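Local atomic coordinates of ABC-type transport auxiliary lipoprotein component domain-containing protein (PDB entry 2IQI), a protein that is of unknown function but probably serves as the auxiliary lipoprotein component of an ABC-type transport system. Residues Pro46-Arg51 with His61-Ala66; Val28-Leu33 with Gly85-Val90; Leu126-Leu131 with Arg142-Ala147. All coordinates share one frame; numbering follows the deposited sequence.

Interaction 1: residues Pro46-Arg51 with His61-Ala66; sequences PRINVR and HGAGWA
P46 and W65 bring the two segments together through one direct backbone hydrogen bond, W65 N to P46 O at 2.6 Å and nearly straight (174°), with R47 lying beside G64 and the chains parting beyond. The side chains that carry the rest are I48 and W65, which cross at about a right angle. The I48 side chain lies over one face of the indole. I48 CG1 sits 3.6 Å from the centroid of the W65 five-membered ring, 13° off the ring normal, a CH-pi contact. CG1 is swung beside the backbone N, with chi1 at -52°, and the next bond is extended, so that the branch runs on to place I48 CD1 3.9 Å from G64 C. From there I48 CD1 also meets the methyl of A63, at 4.2 Å from A63 CB. The other branch, I48 CG2, reaches the six-membered part of the indole, 3.9 Å from W65 CZ2.

A water completes the polar side of the contact. It lies in the plane of the indole at its edge and accepts from W65 NE1 at 3.2 Å and from N49 N at 3.0 Å, while donating to R47 O. One molecule thereby satisfies the indole N-H and two backbone groups that do not meet directly, and it probably helps fix the rotation of the ring.

Around this core, Y13 of strand 11-13 touches I48, A63 and W65, and F162 of helix 155-185 meets the W65 ring edge-to-face. Strand 63-65 runs parallel to 11-13 in a small two-stranded sheet, whereas 49-51 belongs to the large mixed sheet, flanked by 58-59 and 112-113. The run leading into strand 49-51 thus links the large sheet to the small one, beside the long C-terminal helix.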
ATOM      1  N   PRO A  46       6.286  -3.740 -13.364  1.00 55.12           N
ATOM      2  CA  PRO A  46       7.294  -4.268 -12.445  1.00 54.64           C
ATOM      3  C   PRO A  46       8.568  -3.388 -12.330  1.00 54.05           C
ATOM      4  O   PRO A  46       9.523  -3.739 -11.599  1.00 53.97           O
ATOM      5  CB  PRO A  46       7.593  -5.670 -13.011  1.00 54.29           C
ATOM      6  CG  PRO A  46       7.300  -5.556 -14.458  1.00 54.93           C
ATOM      7  CD  PRO A  46       6.159  -4.562 -14.582  1.00 55.35           C
ATOM      8  N   ARG A  47       8.584  -2.254 -13.025  1.00 52.85           N
ATOM      9  CA  ARG A  47       9.784  -1.428 -12.992  1.00 51.91           C
ATOM     10  C   ARG A  47       9.771  -0.556 -11.768  1.00 50.03           C
ATOM     11  O   ARG A  47       8.724  -0.341 -11.156  1.00 50.08           O
ATOM     12  CB  ARG A  47       9.904  -0.585 -14.239  1.00 52.76           C
ATOM     13  CG  ARG A  47      10.311  -1.352 -15.449  1.00 55.33           C
ATOM     14  CD  ARG A  47      10.106  -0.416 -16.577  1.00 61.48           C
ATOM     15  NE  ARG A  47       9.798  -1.105 -17.822  1.00 68.31           N
ATOM     16  CZ  ARG A  47       9.490  -0.467 -18.951  1.00 72.14           C
ATOM     17  NH1 ARG A  47       9.452   0.873 -18.962  1.00 73.21           N
ATOM     18  NH2 ARG A  47       9.232  -1.153 -20.064  1.00 72.32           N
ATOM     19  N   ILE A  48      10.950  -0.078 -11.395  1.00 48.16           N
ATOM     20  CA  ILE A  48      11.110   0.663 -10.155  1.00 45.55           C
ATOM     21  C   ILE A  48      11.344   2.101 -10.486  1.00 45.31           C
ATOM     22  O   ILE A  48      12.367   2.455 -11.058  1.00 45.39           O
ATOM     23  CB  ILE A  48      12.260   0.128  -9.297  1.00 44.75           C
ATOM     24  CG1 ILE A  48      12.112  -1.380  -9.098  1.00 41.67           C
ATOM     25  CG2 ILE A  48      12.291   0.897  -7.972  1.00 43.88           C
ATOM     26  CD1 ILE A  48      13.107  -2.019  -8.202  1.00 41.71           C
ATOM     27  N   ASN A  49      10.390   2.936 -10.120  1.00 45.36           N
ATOM     28  CA  ASN A  49      10.507   4.364 -10.346  1.00 44.89           C
ATOM     29  C   ASN A  49      11.470   5.087  -9.426  1.00 43.94           C
ATOM     30  O   ASN A  49      11.643   4.742  -8.240  1.00 42.65           O
ATOM     31  CB  ASN A  49       9.147   4.996 -10.259  1.00 46.12           C
ATOM     32  CG  ASN A  49       8.165   4.366 -11.215  1.00 48.54           C
ATOM     33  OD1 ASN A  49       8.564   3.713 -12.169  1.00 51.43           O
ATOM     34  ND2 ASN A  49       6.869   4.576 -10.973  1.00 52.41           N
ATOM     35  N   VAL A  50      12.106   6.091 -10.010  1.00 43.01           N
ATOM     36  CA  VAL A  50      13.028   6.932  -9.300  1.00 42.63           C
ATOM     37  C   VAL A  50      12.856   8.358  -9.826  1.00 42.37           C
ATOM     38  O   VAL A  50      12.719   8.570 -11.019  1.00 42.38           O
ATOM     39  CB  VAL A  50      14.488   6.382  -9.424  1.00 43.07           C
ATOM     40  CG1 VAL A  50      14.874   6.157 -10.879  1.00 42.70           C
ATOM     41  CG2 VAL A  50      15.516   7.287  -8.693  1.00 42.41           C
ATOM     42  N   ARG A  51      12.812   9.320  -8.914  1.00 42.25           N
ATOM     43  CA  ARG A  51      12.718  10.737  -9.247  1.00 42.20           C
ATOM     44  C   ARG A  51      14.047  11.398  -8.854  1.00 42.29           C
ATOM     45  O   ARG A  51      14.201  11.851  -7.716  1.00 41.66           O
ATOM     46  CB  ARG A  51      11.556  11.350  -8.454  1.00 42.73           C
ATOM     47  CG  ARG A  51      11.269  12.830  -8.723  1.00 43.13           C
ATOM     48  CD  ARG A  51      10.019  13.314  -8.041  1.00 42.34           C
ATOM     49  NE  ARG A  51       8.885  12.417  -8.272  1.00 44.59           N
ATOM     50  CZ  ARG A  51       7.882  12.649  -9.109  1.00 44.30           C
ATOM     51  NH1 ARG A  51       7.836  13.752  -9.836  1.00 43.71           N
ATOM     52  NH2 ARG A  51       6.915  11.765  -9.207  1.00 44.75           N
ATOM     53  N   HIS A  61      17.922   1.033 -13.857  1.00 52.19           N
ATOM     54  CA  HIS A  61      18.237   0.023 -14.861  1.00 54.41           C
ATOM     55  C   HIS A  61      18.772  -1.265 -14.228  1.00 53.74           C
ATOM     56  O   HIS A  61      19.490  -1.226 -13.234  1.00 53.32           O
ATOM     57  CB  HIS A  61      19.092   0.590 -16.004  1.00 55.48           C
ATOM     58  CG  HIS A  61      18.295   1.415 -16.973  1.00 61.67           C
ATOM     59  ND1 HIS A  61      18.169   2.790 -16.864  1.00 66.51           N
ATOM     60  CD2 HIS A  61      17.527   1.054 -18.035  1.00 66.36           C
ATOM     61  CE1 HIS A  61      17.388   3.242 -17.833  1.00 68.34           C
ATOM     62  NE2 HIS A  61      16.981   2.209 -18.554  1.00 69.47           N
ATOM     63  N   GLY A  62      18.346  -2.400 -14.762  1.00 53.44           N
ATOM     64  CA  GLY A  62      18.807  -3.691 -14.242  1.00 53.98           C
ATOM     65  C   GLY A  62      18.289  -4.057 -12.858  1.00 53.73           C
ATOM     66  O   GLY A  62      18.888  -4.882 -12.142  1.00 54.51           O
ATOM     67  N   ALA A  63      17.176  -3.431 -12.482  1.00 52.75           N
ATOM     68  CA  ALA A  63      16.438  -3.771 -11.276  1.00 51.41           C
ATOM     69  C   ALA A  63      14.944  -3.787 -11.604  1.00 50.40           C
ATOM     70  O   ALA A  63      14.483  -2.997 -12.427  1.00 50.56           O
ATOM     71  CB  ALA A  63      16.745  -2.779 -10.187  1.00 51.29           C
ATOM     72  N   GLY A  64      14.192  -4.694 -10.986  1.00 49.04           N
ATOM     73  CA  GLY A  64      12.730  -4.668 -11.100  1.00 47.00           C
ATOM     74  C   GLY A  64      12.081  -5.353  -9.920  1.00 45.91           C
ATOM     75  O   GLY A  64      12.769  -5.972  -9.099  1.00 45.62           O
ATOM     76  N   TRP A  65      10.754  -5.263  -9.862  1.00 45.03           N
ATOM     77  CA  TRP A  65       9.917  -5.903  -8.829  1.00 43.88           C
ATOM     78  C   TRP A  65       9.363  -7.296  -9.279  1.00 44.30           C
ATOM     79  O   TRP A  65       8.922  -7.435 -10.415  1.00 44.80           O
ATOM     80  CB  TRP A  65       8.704  -5.020  -8.558  1.00 42.39           C
ATOM     81  CG  TRP A  65       8.908  -3.654  -7.970  1.00 41.36           C
ATOM     82  CD1 TRP A  65       8.428  -2.480  -8.472  1.00 39.94           C
ATOM     83  CD2 TRP A  65       9.604  -3.317  -6.766  1.00 39.97           C
ATOM     84  NE1 TRP A  65       8.787  -1.431  -7.661  1.00 39.36           N
ATOM     85  CE2 TRP A  65       9.515  -1.919  -6.610  1.00 39.22           C
ATOM     86  CE3 TRP A  65      10.321  -4.055  -5.817  1.00 40.78           C
ATOM     87  CZ2 TRP A  65      10.109  -1.249  -5.546  1.00 39.18           C
ATOM     88  CZ3 TRP A  65      10.894  -3.392  -4.752  1.00 40.06           C
ATOM     89  CH2 TRP A  65      10.785  -2.002  -4.625  1.00 40.07           C
ATOM     90  N   ALA A  66       9.340  -8.291  -8.385  1.00 43.90           N
ATOM     91  CA  ALA A  66       8.687  -9.586  -8.646  1.00 44.03           C
ATOM     92  C   ALA A  66       7.232  -9.494  -9.156  1.00 44.76           C
ATOM     93  O   ALA A  66       6.787 -10.297  -9.982  1.00 45.66           O
ATOM     94  CB  ALA A  66       8.723 -10.440  -7.393  1.00 43.40           C
TER
HETATM   95  O   HOH W   1       8.235   1.534  -8.595  1.00 40.91           O

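Interaction 2: residues Val28-Leu33 with Gly85-Val90; sequences VSWQLL and GKIAAV
L32 and A89 are joined by a backbone hydrogen bond, L32 N to A89 O at 2.8 Å, which ties strand 31-34 to strand 89-91 in parallel, L32 facing V90. Further back, V28 N donates a hydrogen bond to K86 O, 2.9 Å and 169°. Between these two direct bonds a water bridges the chains, accepting from A88 N at 2.7 Å and donating over a longer distance to W30 O. L32 also bonds with the backbone of A91, and on its other edge the strand is held by Y101 and L103 through Q31 and L33. The indole N-H of W30 is satisfied by OE1 of Q182 in helix 155-185.

The rest of the contact is apolar. I87 is the central piece: CG1 stands opposite its backbone N (chi1 180°) and the chain stays extended, which carries I87 CD1 to L32 CB at 3.7 Å and to W30 CZ3 at 3.9 Å, crossing the W30 side chain at about a right angle. V28 lies beside I87 and points the same way; its CG2 lies over one face of the W30 ring, toward the rim, and also touches I87. L32 and V90 likewise run side by side, L32 CD2 to V90 CG1 at 4.1 Å. On the other face of the strands, Q31 lays its stem against the methyl of A89, Q31 CG being 3.4 Å from A89 CB.

F81 of helix 69-82 touches L32, I87 and V90. Taken together, backbone groups and a water set the alignment here, while hydrocarbon fills the interior: no charged group takes part in joining the segments, and the one buried side-chain donor, W30 NE1, finds its acceptor on a helix instead of across the contact.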
ATOM      1  N   VAL A  28     -14.031  -7.498  14.121  1.00 47.64           N
ATOM      2  CA  VAL A  28     -15.287  -7.187  13.453  1.00 47.96           C
ATOM      3  C   VAL A  28     -16.001  -8.446  12.964  1.00 48.44           C
ATOM      4  O   VAL A  28     -15.511  -9.558  13.154  1.00 49.14           O
ATOM      5  CB  VAL A  28     -15.124  -6.190  12.271  1.00 47.97           C
ATOM      6  CG1 VAL A  28     -14.420  -4.897  12.721  1.00 47.32           C
ATOM      7  CG2 VAL A  28     -14.421  -6.847  11.113  1.00 46.79           C
ATOM      8  N   SER A  29     -17.164  -8.273  12.341  1.00 48.48           N
ATOM      9  CA  SER A  29     -17.856  -9.404  11.720  1.00 48.49           C
ATOM     10  C   SER A  29     -18.531  -9.044  10.375  1.00 48.46           C
ATOM     11  O   SER A  29     -19.233  -9.885   9.793  1.00 47.50           O
ATOM     12  CB  SER A  29     -18.883  -9.980  12.675  1.00 48.39           C
ATOM     13  OG  SER A  29     -20.023  -9.153  12.636  1.00 49.72           O
ATOM     14  N   TRP A  30     -18.333  -7.802   9.897  1.00 48.32           N
ATOM     15  CA  TRP A  30     -18.671  -7.477   8.512  1.00 48.24           C
ATOM     16  C   TRP A  30     -17.602  -8.089   7.565  1.00 48.61           C
ATOM     17  O   TRP A  30     -16.623  -8.742   8.023  1.00 47.97           O
ATOM     18  CB  TRP A  30     -18.891  -5.974   8.302  1.00 48.55           C
ATOM     19  CG  TRP A  30     -17.889  -5.123   9.003  1.00 49.47           C
ATOM     20  CD1 TRP A  30     -17.990  -4.621  10.249  1.00 50.21           C
ATOM     21  CD2 TRP A  30     -16.621  -4.691   8.498  1.00 50.64           C
ATOM     22  NE1 TRP A  30     -16.875  -3.892  10.562  1.00 49.85           N
ATOM     23  CE2 TRP A  30     -16.011  -3.927   9.506  1.00 50.22           C
ATOM     24  CE3 TRP A  30     -15.933  -4.884   7.287  1.00 51.30           C
ATOM     25  CZ2 TRP A  30     -14.745  -3.328   9.343  1.00 50.71           C
ATOM     26  CZ3 TRP A  30     -14.661  -4.290   7.128  1.00 50.48           C
ATOM     27  CH2 TRP A  30     -14.093  -3.516   8.150  1.00 49.63           C
ATOM     28  N   GLN A  31     -17.810  -7.922   6.257  1.00 48.08           N
ATOM     29  CA  GLN A  31     -17.044  -8.657   5.283  1.00 47.68           C
ATOM     30  C   GLN A  31     -16.469  -7.680   4.324  1.00 46.90           C
ATOM     31  O   GLN A  31     -17.164  -6.721   3.944  1.00 46.83           O
ATOM     32  CB  GLN A  31     -17.914  -9.654   4.551  1.00 48.12           C
ATOM     33  CG  GLN A  31     -18.435 -10.760   5.460  1.00 52.34           C
ATOM     34  CD  GLN A  31     -18.905 -12.005   4.702  1.00 57.49           C
ATOM     35  OE1 GLN A  31     -18.979 -13.102   5.293  1.00 60.62           O
ATOM     36  NE2 GLN A  31     -19.203 -11.853   3.386  1.00 54.89           N
ATOM     37  N   LEU A  32     -15.202  -7.922   3.942  1.00 45.25           N
ATOM     38  CA  LEU A  32     -14.425  -6.955   3.207  1.00 43.79           C
ATOM     39  C   LEU A  32     -13.988  -7.450   1.849  1.00 43.90           C
ATOM     40  O   LEU A  32     -13.376  -8.520   1.700  1.00 43.49           O
ATOM     41  CB  LEU A  32     -13.211  -6.480   4.024  1.00 43.80           C
ATOM     42  CG  LEU A  32     -12.312  -5.352   3.462  1.00 43.20           C
ATOM     43  CD1 LEU A  32     -13.064  -4.042   3.226  1.00 42.30           C
ATOM     44  CD2 LEU A  32     -11.117  -5.104   4.353  1.00 42.55           C
ATOM     45  N   LEU A  33     -14.301  -6.644   0.851  1.00 43.45           N
ATOM     46  CA  LEU A  33     -13.794  -6.889  -0.474  1.00 43.90           C
ATOM     47  C   LEU A  33     -12.665  -5.879  -0.733  1.00 44.08           C
ATOM     48  O   LEU A  33     -12.911  -4.663  -0.677  1.00 45.33           O
ATOM     49  CB  LEU A  33     -14.903  -6.773  -1.544  1.00 43.25           C
ATOM     50  CG  LEU A  33     -14.308  -6.636  -2.958  1.00 44.44           C
ATOM     51  CD1 LEU A  33     -13.724  -7.952  -3.378  1.00 42.91           C
ATOM     52  CD2 LEU A  33     -15.274  -6.103  -4.023  1.00 43.41           C
ATOM     53  N   GLY A  85      -6.251 -11.528  12.496  1.00 45.38           N
ATOM     54  CA  GLY A  85      -7.157 -12.119  13.470  1.00 45.89           C
ATOM     55  C   GLY A  85      -8.371 -11.239  13.724  1.00 47.03           C
ATOM     56  O   GLY A  85      -9.267 -11.622  14.452  1.00 48.67           O
ATOM     57  N   LYS A  86      -8.448 -10.076  13.090  1.00 47.35           N
ATOM     58  CA  LYS A  86      -9.517  -9.123  13.378  1.00 47.40           C
ATOM     59  C   LYS A  86     -10.738  -9.247  12.471  1.00 47.32           C
ATOM     60  O   LYS A  86     -11.811  -8.748  12.808  1.00 47.16           O
ATOM     61  CB  LYS A  86      -8.967  -7.695  13.381  1.00 47.62           C
ATOM     62  CG  LYS A  86      -7.771  -7.484  14.332  1.00 47.79           C
ATOM     63  CD  LYS A  86      -8.184  -7.566  15.788  1.00 49.35           C
ATOM     64  CE  LYS A  86      -6.964  -7.656  16.672  1.00 50.66           C
ATOM     65  NZ  LYS A  86      -7.277  -7.285  18.076  1.00 50.94           N
ATOM     66  N   ILE A  87     -10.580  -9.937  11.346  1.00 47.22           N
ATOM     67  CA  ILE A  87     -11.631 -10.014  10.322  1.00 47.33           C
ATOM     68  C   ILE A  87     -11.618 -11.365   9.602  1.00 48.23           C
ATOM     69  O   ILE A  87     -10.645 -11.731   8.966  1.00 47.89           O
ATOM     70  CB  ILE A  87     -11.516  -8.867   9.279  1.00 46.81           C
ATOM     71  CG1 ILE A  87     -12.609  -8.973   8.234  1.00 44.93           C
ATOM     72  CG2 ILE A  87     -10.152  -8.867   8.598  1.00 46.04           C
ATOM     73  CD1 ILE A  87     -12.794  -7.722   7.448  1.00 43.89           C
ATOM     74  N   ALA A  88     -12.726 -12.088   9.704  1.00 49.18           N
ATOM     75  CA  ALA A  88     -12.786 -13.437   9.202  1.00 49.72           C
ATOM     76  C   ALA A  88     -13.032 -13.441   7.711  1.00 49.96           C
ATOM     77  O   ALA A  88     -12.724 -14.431   7.064  1.00 50.74           O
ATOM     78  CB  ALA A  88     -13.861 -14.260   9.943  1.00 50.07           C
ATOM     79  N   ALA A  89     -13.568 -12.359   7.153  1.00 49.56           N
ATOM     80  CA  ALA A  89     -13.909 -12.380   5.729  1.00 49.80           C
ATOM     81  C   ALA A  89     -13.296 -11.256   4.891  1.00 49.79           C
ATOM     82  O   ALA A  89     -13.815 -10.147   4.847  1.00 49.88           O
ATOM     83  CB  ALA A  89     -15.447 -12.450   5.530  1.00 49.93           C
ATOM     84  N   VAL A  90     -12.194 -11.559   4.217  1.00 50.09           N
ATOM     85  CA  VAL A  90     -11.567 -10.623   3.309  1.00 50.50           C
ATOM     86  C   VAL A  90     -11.394 -11.348   2.027  1.00 51.39           C
ATOM     87  O   VAL A  90     -10.961 -12.478   2.046  1.00 51.96           O
ATOM     88  CB  VAL A  90     -10.142 -10.261   3.709  1.00 50.44           C
ATOM     89  CG1 VAL A  90      -9.826  -8.842   3.221  1.00 49.32           C
ATOM     90  CG2 VAL A  90      -9.935 -10.411   5.192  1.00 49.87           C
TER
HETATM   91  O   HOH W   2     -15.295 -11.314   9.550  1.00 50.90           O

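Interaction 3: residues Leu126-Leu131 with Arg142-Ala147; sequences LNAKLL and RTFTVA
L126 and F144 form a hydrogen-bonded antiparallel pair, with L126 N to F144 O at 3.0 Å and F144 N to L126 O at 2.8 Å. Two residues on, A128 and R142 repeat the arrangement, again bonded in both directions. The strand segments run at 148° to one another, and the pairing continues toward the turn, L130 bonding with V139 and A140.

Between the two pairs lies the non-hydrogen-bonded pair N127 and T143, whose side chains make a bond of their own: N127 ND2 donates to T143 OG1 at 3.2 Å, with the hydroxyl oxygen close to the amide plane. N127 reaches across because its CG is turned opposite the backbone N (chi1 179°), and the other end of the amide receives a weak bond from K129 NZ, so both ends of the group have a partner.

On the other face, L126 and F144 cross obliquely, L126 CD1 lying 4.1 Å from F144 CD2. The methyl A128 CB approaches the F144 ring at its edge, near the ring plane, 4.4 Å from F144 CE2. R142 lays its CG over one face of the same ring, 3.8 Å above the plane, so the phenyl is packed by its own strand as well as by the partner strand.

These two strands are the arms of a beta hairpin. Helix 155-185 packs against the F144 face: W176 meets the phenyl edge-to-face, V169 and E172 also touch it, and L173 reaches A128. Strand 101-110 borders 121-132 on its other edge, with I105 against L126 and L103 against A128.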
ATOM      1  N   LEU A 126      -0.875   7.113  -1.537  1.00 33.95           N
ATOM      2  CA  LEU A 126      -2.110   6.484  -2.018  1.00 34.72           C
ATOM      3  C   LEU A 126      -3.401   6.999  -1.318  1.00 36.48           C
ATOM      4  O   LEU A 126      -3.337   7.568  -0.202  1.00 37.20           O
ATOM      5  CB  LEU A 126      -2.005   4.968  -1.961  1.00 33.02           C
ATOM      6  CG  LEU A 126      -1.798   4.346  -0.572  1.00 33.31           C
ATOM      7  CD1 LEU A 126      -3.138   4.229   0.190  1.00 28.70           C
ATOM      8  CD2 LEU A 126      -0.979   2.984  -0.574  1.00 27.17           C
ATOM      9  N   ASN A 127      -4.561   6.796  -1.966  1.00 36.85           N
ATOM     10  CA  ASN A 127      -5.841   7.189  -1.395  1.00 37.31           C
ATOM     11  C   ASN A 127      -6.788   5.997  -1.303  1.00 38.30           C
ATOM     12  O   ASN A 127      -7.034   5.305  -2.299  1.00 39.25           O
ATOM     13  CB  ASN A 127      -6.458   8.279  -2.255  1.00 37.21           C
ATOM     14  CG  ASN A 127      -7.806   8.737  -1.753  1.00 38.65           C
ATOM     15  OD1 ASN A 127      -8.850   8.250  -2.223  1.00 43.89           O
ATOM     16  ND2 ASN A 127      -7.807   9.689  -0.806  1.00 36.90           N
ATOM     17  N   ALA A 128      -7.312   5.744  -0.111  1.00 38.63           N
ATOM     18  CA  ALA A 128      -8.276   4.668   0.090  1.00 39.04           C
ATOM     19  C   ALA A 128      -9.661   5.225   0.271  1.00 39.46           C
ATOM     20  O   ALA A 128      -9.870   6.184   1.003  1.00 39.46           O
ATOM     21  CB  ALA A 128      -7.914   3.846   1.325  1.00 39.73           C
ATOM     22  N   LYS A 129     -10.616   4.618  -0.400  1.00 39.90           N
ATOM     23  CA  LYS A 129     -11.993   4.874  -0.098  1.00 40.53           C
ATOM     24  C   LYS A 129     -12.509   3.590   0.488  1.00 41.26           C
ATOM     25  O   LYS A 129     -12.152   2.492   0.003  1.00 42.24           O
ATOM     26  CB  LYS A 129     -12.745   5.148  -1.381  1.00 40.58           C
ATOM     27  CG  LYS A 129     -12.362   6.418  -2.058  1.00 41.10           C
ATOM     28  CD  LYS A 129     -13.231   6.621  -3.245  1.00 42.95           C
ATOM     29  CE  LYS A 129     -13.192   8.080  -3.569  1.00 48.14           C
ATOM     30  NZ  LYS A 129     -11.853   8.617  -3.946  1.00 46.07           N
ATOM     31  N   LEU A 130     -13.334   3.709   1.516  1.00 41.49           N
ATOM     32  CA  LEU A 130     -14.122   2.609   1.993  1.00 42.78           C
ATOM     33  C   LEU A 130     -15.572   2.884   1.604  1.00 44.40           C
ATOM     34  O   LEU A 130     -16.137   3.925   1.936  1.00 45.47           O
ATOM     35  CB  LEU A 130     -13.975   2.484   3.503  1.00 42.52           C
ATOM     36  CG  LEU A 130     -14.698   1.278   4.094  1.00 42.26           C
ATOM     37  CD1 LEU A 130     -14.045  -0.031   3.564  1.00 42.91           C
ATOM     38  CD2 LEU A 130     -14.706   1.311   5.590  1.00 39.80           C
ATOM     39  N   LEU A 131     -16.163   1.967   0.863  1.00 46.25           N
ATOM     40  CA  LEU A 131     -17.547   2.079   0.390  1.00 47.63           C
ATOM     41  C   LEU A 131     -18.406   1.030   1.055  1.00 48.86           C
ATOM     42  O   LEU A 131     -17.931  -0.063   1.394  1.00 48.77           O
ATOM     43  CB  LEU A 131     -17.611   1.872  -1.113  1.00 47.41           C
ATOM     44  CG  LEU A 131     -16.968   2.986  -1.934  1.00 49.07           C
ATOM     45  CD1 LEU A 131     -16.740   2.564  -3.383  1.00 48.86           C
ATOM     46  CD2 LEU A 131     -17.877   4.245  -1.888  1.00 51.68           C
ATOM     47  N   ARG A 142      -9.257   8.683   2.697  1.00 41.22           N
ATOM     48  CA  ARG A 142      -8.058   9.159   3.359  1.00 39.91           C
ATOM     49  C   ARG A 142      -6.824   8.955   2.510  1.00 38.94           C
ATOM     50  O   ARG A 142      -6.599   7.885   1.958  1.00 39.17           O
ATOM     51  CB  ARG A 142      -7.848   8.471   4.703  1.00 39.91           C
ATOM     52  CG  ARG A 142      -6.618   8.994   5.368  1.00 42.83           C
ATOM     53  CD  ARG A 142      -6.363   8.470   6.727  1.00 46.75           C
ATOM     54  NE  ARG A 142      -7.287   9.031   7.694  1.00 51.77           N
ATOM     55  CZ  ARG A 142      -7.222   8.784   8.998  1.00 56.58           C
ATOM     56  NH1 ARG A 142      -6.251   8.002   9.492  1.00 58.47           N
ATOM     57  NH2 ARG A 142      -8.117   9.328   9.812  1.00 58.51           N
ATOM     58  N   THR A 143      -6.001   9.995   2.449  1.00 38.15           N
ATOM     59  CA  THR A 143      -4.704   9.942   1.794  1.00 36.80           C
ATOM     60  C   THR A 143      -3.654   9.506   2.797  1.00 36.45           C
ATOM     61  O   THR A 143      -3.630  10.001   3.905  1.00 36.54           O
ATOM     62  CB  THR A 143      -4.392  11.292   1.190  1.00 36.26           C
ATOM     63  OG1 THR A 143      -5.317  11.504   0.123  1.00 36.28           O
ATOM     64  CG2 THR A 143      -2.984  11.357   0.627  1.00 35.76           C
ATOM     65  N   PHE A 144      -2.842   8.527   2.415  1.00 36.21           N
ATOM     66  CA  PHE A 144      -1.738   8.020   3.232  1.00 36.26           C
ATOM     67  C   PHE A 144      -0.465   8.286   2.462  1.00 36.69           C
ATOM     68  O   PHE A 144      -0.405   7.900   1.307  1.00 37.40           O
ATOM     69  CB  PHE A 144      -1.871   6.502   3.447  1.00 35.47           C
ATOM     70  CG  PHE A 144      -3.048   6.103   4.297  1.00 34.57           C
ATOM     71  CD1 PHE A 144      -2.917   5.972   5.670  1.00 31.75           C
ATOM     72  CD2 PHE A 144      -4.299   5.859   3.712  1.00 33.55           C
ATOM     73  CE1 PHE A 144      -4.012   5.598   6.441  1.00 33.65           C
ATOM     74  CE2 PHE A 144      -5.387   5.480   4.470  1.00 33.63           C
ATOM     75  CZ  PHE A 144      -5.245   5.341   5.854  1.00 33.81           C
ATOM     76  N   THR A 145       0.531   8.915   3.085  1.00 36.86           N
ATOM     77  CA  THR A 145       1.845   9.123   2.475  1.00 37.64           C
ATOM     78  C   THR A 145       2.908   8.556   3.401  1.00 37.75           C
ATOM     79  O   THR A 145       2.993   8.956   4.547  1.00 38.18           O
ATOM     80  CB  THR A 145       2.224  10.657   2.283  1.00 37.65           C
ATOM     81  OG1 THR A 145       1.101  11.400   1.812  1.00 40.08           O
ATOM     82  CG2 THR A 145       3.346  10.823   1.298  1.00 34.76           C
ATOM     83  N   VAL A 146       3.760   7.687   2.899  1.00 37.53           N
ATOM     84  CA  VAL A 146       4.855   7.234   3.700  1.00 37.66           C
ATOM     85  C   VAL A 146       6.152   7.408   2.922  1.00 38.62           C
ATOM     86  O   VAL A 146       6.209   7.075   1.733  1.00 38.60           O
ATOM     87  CB  VAL A 146       4.653   5.784   4.085  1.00 37.60           C
ATOM     88  CG1 VAL A 146       5.909   5.209   4.714  1.00 37.94           C
ATOM     89  CG2 VAL A 146       3.503   5.666   5.051  1.00 37.12           C
ATOM     90  N   ALA A 147       7.182   7.956   3.578  1.00 39.08           N
ATOM     91  CA  ALA A 147       8.535   8.052   2.982  1.00 39.47           C
ATOM     92  C   ALA A 147       9.594   7.514   3.942  1.00 40.17           C
ATOM     93  O   ALA A 147       9.691   7.938   5.106  1.00 40.23           O
ATOM     94  CB  ALA A 147       8.858   9.491   2.553  1.00 38.14           C
TER

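Overall arrangement
After strand 11-13 the chain lays down 28-33, whose partner in interaction 2, 85-90, comes only after 51 intervening residues. Within that long excursion, interaction 1 opens and closes, joining 46-51 to 61-66 across a nine-residue connection that includes strand 58-59, before helix 69-82 leads back to 85-90. Interaction 3 follows in series as a hairpin, and none of the three cross. Interactions 1 and 2 lie on opposite sides of the chain's centre, their nearest atoms about 21 Å apart. Interactions 2 and 3 touch, L32 CD1 meeting L130 CD1 at 4.1 Å. All three reach the large mixed sheet, and helix 155-185 runs past each, contributing F162, T177 and V169 respectively.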